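Local coordinates for protein soluble epoxide hydrolase (Bacillus megaterium, PDB 4INZ) that is a single-chain enzyme of the alpha/beta hydrolase fold, with a helical region beside its mixed central sheet, at residues A[26-31]-A[79-84]; A[109-114]-A[135-140]; A[146-151]-A[261-266]. The protein carries 1 engineered substitution. All coordinates share one frame; numbering follows the deposited sequence.

From the N terminus the three contacts follow one another in series; none nests within or crosses another. Interaction 1 closes a loop of 47 intervening residues, fastening strand 28-36, next to the outermost strand 20-25, to the loop that precedes helix 89-102. Interaction 2 closes the beta-alpha-beta unit of strand 108-112, helix 115-126 and strand 131-137 near the middle of the same sheet, with its centre about 22 Å from that of interaction 1. Interaction 3 spans 109 intervening residues and brings helix 142-151, which follows strand 131-137, against the loop between strands 248-253 and 274-279. Its centre lies about 16 Å from that of interaction 2, and interaction 1 is across the chain's centre from it.

Interaction 1 (A[26-31]-A[79-84])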
ATOM      1  N   ASN A  26     -14.498  -2.977 -12.543  1.00 41.92           N
ATOM      2  CA  ASN A  26     -14.023  -1.757 -13.174  1.00 41.61           C
ATOM      3  C   ASN A  26     -13.253  -2.017 -14.467  1.00 42.25           C
ATOM      4  O   ASN A  26     -12.266  -1.339 -14.763  1.00 40.50           O
ATOM      5  CB  ASN A  26     -13.149  -0.989 -12.180  1.00 40.83           C
ATOM      6  CG  ASN A  26     -12.976   0.466 -12.556  1.00 40.34           C
ATOM      7  OD1 ASN A  26     -13.735   1.007 -13.367  1.00 41.35           O
ATOM      8  ND2 ASN A  26     -11.978   1.112 -11.966  1.00 38.88           N
ATOM      9  N   GLY A  27     -13.701  -3.013 -15.227  1.00 44.15           N
ATOM     10  CA  GLY A  27     -13.147  -3.283 -16.543  1.00 43.64           C
ATOM     11  C   GLY A  27     -11.897  -4.145 -16.564  1.00 43.57           C
ATOM     12  O   GLY A  27     -11.298  -4.347 -17.622  1.00 44.70           O
ATOM     13  N   VAL A  28     -11.501  -4.656 -15.401  1.00 40.10           N
ATOM     14  CA  VAL A  28     -10.310  -5.494 -15.304  1.00 40.40           C
ATOM     15  C   VAL A  28     -10.559  -6.717 -14.425  1.00 39.34           C
ATOM     16  O   VAL A  28     -11.469  -6.715 -13.595  1.00 42.22           O
ATOM     17  CB  VAL A  28      -9.110  -4.702 -14.732  1.00 40.75           C
ATOM     18  CG1 VAL A  28      -8.859  -3.450 -15.560  1.00 42.95           C
ATOM     19  CG2 VAL A  28      -9.350  -4.336 -13.271  1.00 39.47           C
ATOM     20  N   ASN A  29      -9.755  -7.761 -14.620  1.00 34.51           N
ATOM     21  CA  ASN A  29      -9.783  -8.926 -13.749  1.00 33.78           C
ATOM     22  C   ASN A  29      -8.666  -8.801 -12.729  1.00 31.62           C
ATOM     23  O   ASN A  29      -7.488  -8.784 -13.099  1.00 29.64           O
ATOM     24  CB  ASN A  29      -9.578 -10.219 -14.548  1.00 36.54           C
ATOM     25  CG  ASN A  29     -10.755 -10.555 -15.440  1.00 43.64           C
ATOM     26  OD1 ASN A  29     -11.911 -10.315 -15.089  1.00 45.93           O
ATOM     27  ND2 ASN A  29     -10.465 -11.124 -16.606  1.00 45.90           N
ATOM     28  N   LEU A  30      -9.028  -8.704 -11.452  1.00 29.14           N
ATOM     29  CA  LEU A  30      -8.031  -8.628 -10.391  1.00 26.71           C
ATOM     30  C   LEU A  30      -7.915  -9.954  -9.657  1.00 26.35           C
ATOM     31  O   LEU A  30      -8.922 -10.577  -9.314  1.00 27.78           O
ATOM     32  CB  LEU A  30      -8.386  -7.531  -9.392  1.00 27.90           C
ATOM     33  CG  LEU A  30      -8.496  -6.110  -9.930  1.00 26.93           C
ATOM     34  CD1 LEU A  30      -8.738  -5.159  -8.782  1.00 27.26           C
ATOM     35  CD2 LEU A  30      -7.240  -5.725 -10.695  1.00 26.71           C
ATOM     36  N   HIS A  31      -6.679 -10.377  -9.423  1.00 24.93           N
ATOM     37  CA  HIS A  31      -6.393 -11.591  -8.675  1.00 24.08           C
ATOM     38  C   HIS A  31      -6.296 -11.297  -7.176  1.00 23.94           C
ATOM     39  O   HIS A  31      -5.847 -10.224  -6.778  1.00 23.63           O
ATOM     40  CB  HIS A  31      -5.078 -12.190  -9.170  1.00 24.28           C
ATOM     41  CG  HIS A  31      -4.639 -13.407  -8.416  1.00 25.45           C
ATOM     42  ND1 HIS A  31      -3.711 -13.356  -7.397  1.00 25.49           N
ATOM     43  CD2 HIS A  31      -4.982 -14.711  -8.547  1.00 28.96           C
ATOM     44  CE1 HIS A  31      -3.508 -14.574  -6.927  1.00 26.97           C
ATOM     45  NE2 HIS A  31      -4.265 -15.416  -7.608  1.00 28.98           N
ATOM     46  N   GLU A  79      -4.856  -8.241 -14.058  1.00 25.49           N
ATOM     47  CA  GLU A  79      -4.807  -7.698 -15.401  1.00 27.97           C
ATOM     48  C   GLU A  79      -3.855  -6.506 -15.488  1.00 26.48           C
ATOM     49  O   GLU A  79      -3.664  -5.775 -14.509  1.00 24.13           O
ATOM     50  CB  GLU A  79      -6.218  -7.304 -15.846  1.00 30.94           C
ATOM     51  CG  GLU A  79      -6.320  -6.865 -17.285  1.00 35.67           C
ATOM     52  CD  GLU A  79      -7.732  -6.982 -17.833  1.00 39.59           C
ATOM     53  OE1 GLU A  79      -8.581  -7.624 -17.176  1.00 38.87           O
ATOM     54  OE2 GLU A  79      -7.989  -6.432 -18.924  1.00 41.97           O
ATOM     55  N   LYS A  80      -3.258  -6.327 -16.664  1.00 25.18           N
ATOM     56  CA  LYS A  80      -2.298  -5.255 -16.896  1.00 27.07           C
ATOM     57  C   LYS A  80      -2.729  -4.375 -18.070  1.00 30.84           C
ATOM     58  O   LYS A  80      -2.166  -4.460 -19.171  1.00 31.23           O
ATOM     59  CB  LYS A  80      -0.902  -5.837 -17.125  1.00 27.06           C
ATOM     60  CG  LYS A  80      -0.363  -6.606 -15.910  1.00 27.96           C
ATOM     61  CD  LYS A  80       0.673  -7.661 -16.299  1.00 29.16           C
ATOM     62  CE  LYS A  80       0.051  -9.047 -16.439  1.00 26.77           C
ATOM     63  NZ  LYS A  80      -0.360  -9.657 -15.135  1.00 21.90           N
ATOM     64  N   PRO A  81      -3.737  -3.522 -17.842  1.00 31.09           N
ATOM     65  CA  PRO A  81      -4.263  -2.689 -18.931  1.00 32.68           C
ATOM     66  C   PRO A  81      -3.210  -1.718 -19.454  1.00 33.00           C
ATOM     67  O   PRO A  81      -2.297  -1.341 -18.714  1.00 31.93           O
ATOM     68  CB  PRO A  81      -5.413  -1.927 -18.265  1.00 32.83           C
ATOM     69  CG  PRO A  81      -5.094  -1.942 -16.802  1.00 30.79           C
ATOM     70  CD  PRO A  81      -4.436  -3.274 -16.569  1.00 31.83           C
ATOM     71  N   SER A  82      -3.345  -1.326 -20.721  1.00 32.73           N
ATOM     72  CA  SER A  82      -2.414  -0.400 -21.355  1.00 33.35           C
ATOM     73  C   SER A  82      -2.739   1.044 -21.012  1.00 32.76           C
ATOM     74  O   SER A  82      -3.890   1.378 -20.726  1.00 32.36           O
ATOM     75  CB  SER A  82      -2.460  -0.559 -22.880  1.00 36.76           C
ATOM     76  OG  SER A  82      -1.882  -1.786 -23.287  1.00 40.72           O
ATOM     77  N   GLY A  83      -1.717   1.894 -21.047  1.00 32.40           N
ATOM     78  CA  GLY A  83      -1.904   3.331 -20.929  1.00 31.88           C
ATOM     79  C   GLY A  83      -1.841   3.870 -19.513  1.00 31.72           C
ATOM     80  O   GLY A  83      -2.257   3.206 -18.561  1.00 33.19           O
ATOM     81  N   LEU A  84      -1.331   5.089 -19.375  1.00 30.67           N
ATOM     82  CA  LEU A  84      -1.186   5.720 -18.064  1.00 32.60           C
ATOM     83  C   LEU A  84      -2.530   5.967 -17.400  1.00 31.95           C
ATOM     84  O   LEU A  84      -2.656   5.871 -16.175  1.00 32.67           O
ATOM     85  CB  LEU A  84      -0.438   7.046 -18.185  1.00 32.15           C
ATOM     86  CG  LEU A  84       1.063   6.954 -18.422  1.00 34.91           C
ATOM     87  CD1 LEU A  84       1.654   8.349 -18.555  1.00 37.51           C
ATOM     88  CD2 LEU A  84       1.731   6.180 -17.285  1.00 34.70           C
TER
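E79 pairs with N29 through two hydrogen bonds at the start of strand 28-36, the second arm of the beta hairpin that edges the sheet of this alpha/beta hydrolase fold. One bond is backbone to backbone: E79 N donates to N29 O at 2.9 Å. The other uses the E79 side chain. With CG trans to the backbone N (chi1 -174°) and the chain extended beyond it, the carboxylate runs back along the strand, and OE1 takes the N-H of N29 at 2.8 Å. The donor reaches OE1 on its anti side, 30° out of the carboxylate plane. Together the two bonds hold both the N-H and the C=O of N29. E79 OE1 also lies 3.3 Å from V28 CA. The N29 amide plane is turned 58° from the carboxylate, and N29 OD1 accepts from N24 ND2 on strand 20-25. Buried V28 points its side chain toward the loop, with CG1 trans to its carbonyl carbon. R73 also touches V28 and P81, while Y87 OH binds the carbonyl of P81. The apolar end of this surface contact is V28 CG1 against the proline ring, 4.2 Å from P81 CG.

Interaction 2 (A[109-114]-A[135-140])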
ATOM      1  N   THR A 109     -12.736  -3.770   7.167  1.00 22.55           N
ATOM      2  CA  THR A 109     -11.557  -3.239   7.825  1.00 21.12           C
ATOM      3  C   THR A 109     -10.524  -3.185   6.721  1.00 22.58           C
ATOM      4  O   THR A 109     -10.260  -4.206   6.085  1.00 22.20           O
ATOM      5  CB  THR A 109     -11.079  -4.181   8.926  1.00 21.25           C
ATOM      6  OG1 THR A 109     -12.081  -4.239   9.952  1.00 23.91           O
ATOM      7  CG2 THR A 109      -9.763  -3.684   9.531  1.00 22.05           C
ATOM      8  N   LEU A 110      -9.971  -1.996   6.472  1.00 20.70           N
ATOM      9  CA  LEU A 110      -9.032  -1.788   5.373  1.00 19.38           C
ATOM     10  C   LEU A 110      -7.597  -1.675   5.897  1.00 18.80           C
ATOM     11  O   LEU A 110      -7.302  -0.834   6.755  1.00 21.70           O
ATOM     12  CB  LEU A 110      -9.413  -0.526   4.595  1.00 19.35           C
ATOM     13  CG  LEU A 110      -8.723  -0.322   3.247  1.00 21.32           C
ATOM     14  CD1 LEU A 110      -9.092  -1.451   2.297  1.00 23.08           C
ATOM     15  CD2 LEU A 110      -9.099   1.034   2.646  1.00 21.87           C
ATOM     16  N   VAL A 111      -6.708  -2.521   5.381  1.00 17.62           N
ATOM     17  CA  VAL A 111      -5.319  -2.590   5.855  1.00 16.77           C
ATOM     18  C   VAL A 111      -4.385  -2.265   4.693  1.00 16.98           C
ATOM     19  O   VAL A 111      -4.441  -2.920   3.655  1.00 19.42           O
ATOM     20  CB  VAL A 111      -5.000  -3.997   6.389  1.00 17.57           C
ATOM     21  CG1 VAL A 111      -3.616  -4.026   7.059  1.00 17.76           C
ATOM     22  CG2 VAL A 111      -6.080  -4.431   7.359  1.00 18.89           C
ATOM     23  N   VAL A 112      -3.539  -1.253   4.851  1.00 15.24           N
ATOM     24  CA  VAL A 112      -2.887  -0.667   3.676  1.00 16.89           C
ATOM     25  C   VAL A 112      -1.417  -0.331   3.891  1.00 17.06           C
ATOM     26  O   VAL A 112      -0.993  -0.085   5.017  1.00 17.66           O
ATOM     27  CB  VAL A 112      -3.634   0.608   3.213  1.00 18.19           C
ATOM     28  CG1 VAL A 112      -5.100   0.285   2.909  1.00 18.89           C
ATOM     29  CG2 VAL A 112      -3.543   1.699   4.272  1.00 18.63           C
ATOM     30  N   HIS A 113      -0.656  -0.299   2.797  1.00 16.00           N
ATOM     31  CA  HIS A 113       0.793  -0.096   2.846  1.00 16.96           C
ATOM     32  C   HIS A 113       1.268   0.549   1.538  1.00 18.32           C
ATOM     33  O   HIS A 113       0.832   0.150   0.458  1.00 18.96           O
ATOM     34  CB  HIS A 113       1.472  -1.461   3.045  1.00 16.49           C
ATOM     35  CG  HIS A 113       2.965  -1.442   2.977  1.00 17.10           C
ATOM     36  ND1 HIS A 113       3.751  -0.668   3.812  1.00 20.04           N
ATOM     37  CD2 HIS A 113       3.824  -2.156   2.209  1.00 14.49           C
ATOM     38  CE1 HIS A 113       5.025  -0.889   3.540  1.00 16.89           C
ATOM     39  NE2 HIS A 113       5.096  -1.784   2.569  1.00 22.03           N
ATOM     40  N   ASP A 114       2.128   1.560   1.645  1.00 18.85           N
ATOM     41  CA  ASP A 114       2.833   2.134   0.489  1.00 21.25           C
ATOM     42  C   ASP A 114       1.826   2.668  -0.548  1.00 20.36           C
ATOM     43  O   ASP A 114       0.953   3.461  -0.187  1.00 20.66           O
ATOM     44  CB  ASP A 114       3.815   1.098  -0.094  1.00 21.60           C
ATOM     45  CG  ASP A 114       4.782   1.691  -1.110  1.00 24.31           C
ATOM     46  OD1 ASP A 114       5.828   2.251  -0.696  1.00 28.60           O
ATOM     47  OD2 ASP A 114       4.507   1.582  -2.321  1.00 21.92           O
ATOM     48  N   ILE A 135      -6.320   0.429   9.033  1.00 18.22           N
ATOM     49  CA  ILE A 135      -5.004   0.146   9.584  1.00 16.62           C
ATOM     50  C   ILE A 135      -3.982   0.481   8.512  1.00 17.62           C
ATOM     51  O   ILE A 135      -3.955  -0.149   7.451  1.00 18.71           O
ATOM     52  CB  ILE A 135      -4.866  -1.330   9.992  1.00 16.16           C
ATOM     53  CG1 ILE A 135      -5.950  -1.699  11.008  1.00 18.59           C
ATOM     54  CG2 ILE A 135      -3.468  -1.599  10.547  1.00 17.13           C
ATOM     55  CD1 ILE A 135      -5.914  -3.156  11.457  1.00 18.16           C
ATOM     56  N   ALA A 136      -3.165   1.497   8.778  1.00 17.10           N
ATOM     57  CA  ALA A 136      -2.220   1.984   7.782  1.00 15.38           C
ATOM     58  C   ALA A 136      -0.779   1.767   8.222  1.00 16.97           C
ATOM     59  O   ALA A 136      -0.399   2.156   9.327  1.00 18.41           O
ATOM     60  CB  ALA A 136      -2.461   3.456   7.516  1.00 18.89           C
ATOM     61  N   PHE A 137       0.013   1.151   7.343  1.00 17.09           N
ATOM     62  CA  PHE A 137       1.455   0.999   7.543  1.00 16.59           C
ATOM     63  C   PHE A 137       2.203   2.105   6.791  1.00 18.31           C
ATOM     64  O   PHE A 137       1.582   3.010   6.238  1.00 19.48           O
ATOM     65  CB  PHE A 137       1.918  -0.396   7.069  1.00 16.40           C
ATOM     66  CG  PHE A 137       1.369  -1.522   7.897  1.00 14.15           C
ATOM     67  CD1 PHE A 137       2.145  -2.110   8.895  1.00 16.17           C
ATOM     68  CD2 PHE A 137       0.073  -1.992   7.690  1.00 16.45           C
ATOM     69  CE1 PHE A 137       1.634  -3.152   9.675  1.00 18.10           C
ATOM     70  CE2 PHE A 137      -0.447  -3.023   8.472  1.00 17.04           C
ATOM     71  CZ  PHE A 137       0.332  -3.609   9.461  1.00 17.26           C
ATOM     72  N   ASN A 138       3.533   2.036   6.773  1.00 18.11           N
ATOM     73  CA  ASN A 138       4.339   3.058   6.100  1.00 17.21           C
ATOM     74  C   ASN A 138       3.789   3.431   4.729  1.00 18.46           C
ATOM     75  O   ASN A 138       3.578   2.562   3.892  1.00 17.66           O
ATOM     76  CB  ASN A 138       5.787   2.586   5.954  1.00 17.43           C
ATOM     77  CG  ASN A 138       6.488   2.482   7.275  1.00 18.25           C
ATOM     78  OD1 ASN A 138       7.492   3.162   7.519  1.00 20.37           O
ATOM     79  ND2 ASN A 138       5.950   1.654   8.157  1.00 14.88           N
ATOM     80  N   GLY A 139       3.577   4.722   4.505  1.00 18.70           N
ATOM     81  CA  GLY A 139       3.016   5.214   3.256  1.00 18.40           C
ATOM     82  C   GLY A 139       2.459   6.603   3.492  1.00 20.74           C
ATOM     83  O   GLY A 139       2.440   7.073   4.624  1.00 20.80           O
ATOM     84  N   PRO A 140       1.992   7.266   2.430  1.00 20.41           N
ATOM     85  CA  PRO A 140       1.634   8.681   2.575  1.00 21.81           C
ATOM     86  C   PRO A 140       0.199   8.935   3.050  1.00 23.81           C
ATOM     87  O   PRO A 140      -0.756   8.454   2.436  1.00 24.95           O
ATOM     88  CB  PRO A 140       1.824   9.223   1.159  1.00 20.60           C
ATOM     89  CG  PRO A 140       1.455   8.041   0.277  1.00 21.59           C
ATOM     90  CD  PRO A 140       1.943   6.812   1.029  1.00 20.57           C
TER
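V111 meets F137 at the rim of the phenyl ring: V111 CG1 lies in the ring plane, 3.6 Å from F137 CE2, and V112 O approaches the same ring at its edge. V111 CG1 is trans to the backbone N (chi1 -172°), which carries that methyl across to the neighbouring strand, where it also nears the CB of I135. Helix 291-303 covers this side, touching I135 and F137, and W54 meets the F137 ring. The H113 side chain crosses F137 at about a right angle, with D114 CB over the centre of one face of the H113 ring. V112 and A136 point to the other side of the sheet, packing V112 CG2 against A136 CB at 3.8 Å.

The two strands run parallel, their segment axes 1° apart in direction, as neighbours in the central sheet of the alpha/beta hydrolase fold and as the two strands of a beta-alpha-beta crossover. I135 N binds L110 O, V112 N binds I135 O, and F137 N closes the ladder on V112 O at 2.8 Å. In the loops beyond, D114 N donates to N138 O at 2.9 Å. D114 has a positive phi (59°) at the sharp turn into helix 115-126, a position and shape consistent with the nucleophile elbow of this fold. Its OD2 accepts from F47 N, and P140 CD rests 3.7 Å from D114 O.

Four backbone bonds satisfy buried amides and carbonyls, while V111 with I135 and F137 on one side and V112 with A136 on the other pack as hydrocarbon, and the last bond ties the turn at D114 to the loop after the next strand.

Interaction 3 (A[146-151]-A[261-266]); sequences MRELRT and PENLDG. With EDO (1,2-ethanediol), chain C.
R147 has the backbone oxygen of D265 in the plane of its guanidinium, at the NH1 and NH2 end, while E148 OE2 sits by the NE and NH2 edge, tilted from that plane. R150, one turn on, has M146 O over the centre of one guanidinium face and R147 N nearer the rim; at its edge NE binds O1 of 1,2-ethanediol at 3.0 Å. Here helix 142-151 of the alpha/beta hydrolase fold meets the 3-10 turn 261-264, in the loop between strands 248-253 and 274-279.

The R147 chain leaves the helix with CG trans to the backbone N (chi1 -174°) and bends at chi3 (60°), turning its end toward the loop. NH1 and NH2 both donate to D265 O at 2.9 Å, NH1 from above the carbonyl plane. Along its NE-NH2 edge, side-on, NE and NH2 grip a single oxygen of the neighbouring acid, E148 OE2, approaching it from opposite faces of the carboxylate plane; the NE bond of this salt bridge is 2.8 Å. R147 thus fixes E148 while it reaches the loop. The positive charge may also ease the approach of E148 OE2 to E262 O, two acceptors 3.3 Å apart.

E148 crosses E262 at about a right angle, OE1 lying 3.3 Å from E262 CB, and N152 ND2 bonds to an oxygen of each acid. N263, whose ND2 is held by M260 O, turns OD1 toward E148 CG. A water bridges the two segments, donating a longer bond to E148 OE2 (3.3 Å) and one of 2.8 Å to D265 OD2.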
ATOM      1  N   MET A 146       2.079  15.801   1.679  1.00 26.33           N
ATOM      2  CA  MET A 146       2.327  17.021   0.916  1.00 27.94           C
ATOM      3  C   MET A 146       3.056  18.049   1.782  1.00 28.77           C
ATOM      4  O   MET A 146       3.954  18.745   1.313  1.00 28.44           O
ATOM      5  CB  MET A 146       1.021  17.596   0.377  1.00 28.38           C
ATOM      6  CG  MET A 146       0.324  16.674  -0.603  1.00 30.76           C
ATOM      7  SD  MET A 146       1.305  16.301  -2.080  1.00 29.72           S
ATOM      8  CE  MET A 146       1.246  17.885  -2.940  1.00 30.48           C
ATOM      9  N   ARG A 147       2.674  18.131   3.051  1.00 27.19           N
ATOM     10  CA  ARG A 147       3.355  19.027   3.977  1.00 28.33           C
ATOM     11  C   ARG A 147       4.856  18.719   4.042  1.00 29.34           C
ATOM     12  O   ARG A 147       5.689  19.621   4.013  1.00 29.21           O
ATOM     13  CB  ARG A 147       2.734  18.919   5.367  1.00 28.57           C
ATOM     14  CG  ARG A 147       3.275  19.910   6.389  1.00 29.05           C
ATOM     15  CD  ARG A 147       2.813  19.526   7.781  1.00 27.99           C
ATOM     16  NE  ARG A 147       3.288  18.195   8.145  1.00 29.31           N
ATOM     17  CZ  ARG A 147       2.763  17.441   9.105  1.00 30.57           C
ATOM     18  NH1 ARG A 147       1.723  17.881   9.805  1.00 32.59           N
ATOM     19  NH2 ARG A 147       3.271  16.239   9.360  1.00 29.35           N
ATOM     20  N   GLU A 148       5.201  17.441   4.133  1.00 29.77           N
ATOM     21  CA  GLU A 148       6.605  17.055   4.240  1.00 28.30           C
ATOM     22  C   GLU A 148       7.364  17.237   2.923  1.00 28.71           C
ATOM     23  O   GLU A 148       8.527  17.641   2.927  1.00 28.30           O
ATOM     24  CB  GLU A 148       6.740  15.625   4.769  1.00 26.83           C
ATOM     25  CG  GLU A 148       6.064  15.420   6.120  1.00 29.22           C
ATOM     26  CD  GLU A 148       6.601  16.360   7.201  1.00 31.60           C
ATOM     27  OE1 GLU A 148       7.835  16.549   7.276  1.00 30.76           O
ATOM     28  OE2 GLU A 148       5.786  16.911   7.975  1.00 32.76           O
ATOM     29  N   LEU A 149       6.708  16.950   1.801  1.00 29.26           N
ATOM     30  CA  LEU A 149       7.325  17.188   0.494  1.00 30.90           C
ATOM     31  C   LEU A 149       7.673  18.659   0.319  1.00 33.07           C
ATOM     32  O   LEU A 149       8.668  18.998  -0.326  1.00 34.67           O
ATOM     33  CB  LEU A 149       6.401  16.760  -0.647  1.00 31.61           C
ATOM     34  CG  LEU A 149       6.369  15.283  -1.027  1.00 33.92           C
ATOM     35  CD1 LEU A 149       5.529  15.094  -2.290  1.00 34.03           C
ATOM     36  CD2 LEU A 149       7.787  14.757  -1.232  1.00 33.70           C
ATOM     37  N   ARG A 150       6.845  19.532   0.882  1.00 32.55           N
ATOM     38  CA  ARG A 150       7.056  20.974   0.751  1.00 34.00           C
ATOM     39  C   ARG A 150       8.221  21.491   1.592  1.00 35.88           C
ATOM     40  O   ARG A 150       8.949  22.389   1.165  1.00 37.11           O
ATOM     41  CB  ARG A 150       5.786  21.756   1.123  1.00 34.57           C
ATOM     42  CG  ARG A 150       4.745  21.842   0.018  1.00 34.50           C
ATOM     43  CD  ARG A 150       3.665  22.871   0.339  1.00 34.95           C
ATOM     44  NE  ARG A 150       2.826  22.471   1.470  1.00 34.81           N
ATOM     45  CZ  ARG A 150       1.732  21.722   1.356  1.00 33.84           C
ATOM     46  NH1 ARG A 150       1.351  21.284   0.163  1.00 33.38           N
ATOM     47  NH2 ARG A 150       1.022  21.404   2.429  1.00 33.56           N
ATOM     48  N   THR A 151       8.402  20.933   2.785  1.00 36.38           N
ATOM     49  CA  THR A 151       9.289  21.571   3.759  1.00 40.16           C
ATOM     50  C   THR A 151      10.399  20.685   4.304  1.00 40.08           C
ATOM     51  O   THR A 151      11.411  21.184   4.799  1.00 43.26           O
ATOM     52  CB  THR A 151       8.487  22.116   4.955  1.00 43.88           C
ATOM     53  OG1 THR A 151       7.760  21.044   5.567  1.00 45.77           O
ATOM     54  CG2 THR A 151       7.509  23.184   4.496  1.00 46.15           C
ATOM     55  N   PRO A 261       9.840   9.987   9.563  1.00 26.68           N
ATOM     56  CA  PRO A 261       8.958   9.929  10.731  1.00 25.47           C
ATOM     57  C   PRO A 261       8.017  11.128  10.835  1.00 25.33           C
ATOM     58  O   PRO A 261       6.930  10.986  11.397  1.00 24.34           O
ATOM     59  CB  PRO A 261       9.941   9.931  11.912  1.00 28.61           C
ATOM     60  CG  PRO A 261      11.202   9.388  11.355  1.00 30.73           C
ATOM     61  CD  PRO A 261      11.261   9.869   9.936  1.00 29.04           C
ATOM     62  N   GLU A 262       8.424  12.286  10.312  1.00 25.71           N
ATOM     63  CA  GLU A 262       7.619  13.505  10.447  1.00 25.81           C
ATOM     64  C   GLU A 262       6.269  13.425   9.728  1.00 24.87           C
ATOM     65  O   GLU A 262       5.398  14.267   9.943  1.00 25.92           O
ATOM     66  CB  GLU A 262       8.395  14.740   9.980  1.00 27.15           C
ATOM     67  CG  GLU A 262       9.552  15.135  10.888  1.00 30.08           C
ATOM     68  CD  GLU A 262      10.788  14.284  10.669  1.00 32.97           C
ATOM     69  OE1 GLU A 262      10.855  13.579   9.640  1.00 32.89           O
ATOM     70  OE2 GLU A 262      11.693  14.316  11.529  1.00 37.50           O
ATOM     71  N   ASN A 263       6.096  12.416   8.876  1.00 23.52           N
ATOM     72  CA  ASN A 263       4.806  12.202   8.232  1.00 22.42           C
ATOM     73  C   ASN A 263       3.708  12.007   9.266  1.00 23.13           C
ATOM     74  O   ASN A 263       2.532  12.215   8.981  1.00 24.01           O
ATOM     75  CB  ASN A 263       4.867  10.998   7.284  1.00 22.99           C
ATOM     76  CG  ASN A 263       5.538  11.333   5.977  1.00 24.06           C
ATOM     77  OD1 ASN A 263       4.910  11.885   5.079  1.00 26.23           O
ATOM     78  ND2 ASN A 263       6.823  11.017   5.865  1.00 23.93           N
ATOM     79  N   LEU A 264       4.103  11.618  10.476  1.00 22.89           N
ATOM     80  CA  LEU A 264       3.140  11.322  11.528  1.00 22.54           C
ATOM     81  C   LEU A 264       2.862  12.516  12.432  1.00 25.79           C
ATOM     82  O   LEU A 264       1.914  12.490  13.218  1.00 26.82           O
ATOM     83  CB  LEU A 264       3.632  10.152  12.374  1.00 24.46           C
ATOM     84  CG  LEU A 264       3.806   8.874  11.553  1.00 28.65           C
ATOM     85  CD1 LEU A 264       4.150   7.725  12.472  1.00 31.42           C
ATOM     86  CD2 LEU A 264       2.526   8.592  10.788  1.00 30.74           C
ATOM     87  N   ASP A 265       3.687  13.551  12.322  1.00 27.01           N
ATOM     88  CA  ASP A 265       3.508  14.754  13.130  1.00 27.52           C
ATOM     89  C   ASP A 265       2.143  15.392  12.882  1.00 29.18           C
ATOM     90  O   ASP A 265       1.790  15.708  11.740  1.00 27.90           O
ATOM     91  CB  ASP A 265       4.607  15.781  12.839  1.00 29.33           C
ATOM     92  CG  ASP A 265       5.989  15.309  13.265  1.00 30.23           C
ATOM     93  OD1 ASP A 265       6.083  14.320  14.020  1.00 31.20           O
ATOM     94  OD2 ASP A 265       6.983  15.943  12.850  1.00 29.87           O
ATOM     95  N   GLY A 266       1.379  15.580  13.953  1.00 30.18           N
ATOM     96  CA  GLY A 266       0.107  16.274  13.880  1.00 30.84           C
ATOM     97  C   GLY A 266      -0.939  15.579  13.027  1.00 31.25           C
ATOM     98  O   GLY A 266      -1.907  16.200  12.589  1.00 31.62           O
TER
HETATM   99  C1  EDO C 301       2.283  23.841   4.290  1.00 50.39           C
HETATM  100  O1  EDO C 301       3.644  23.402   4.190  1.00 49.81           O
HETATM  101  C2  EDO C 301       1.459  22.808   5.053  1.00 50.52           C
HETATM  102  O2  EDO C 301       1.255  23.257   6.399  1.00 52.32           O
HETATM  103  O   HOH W   1       6.664  17.999  10.926  1.00 51.59           O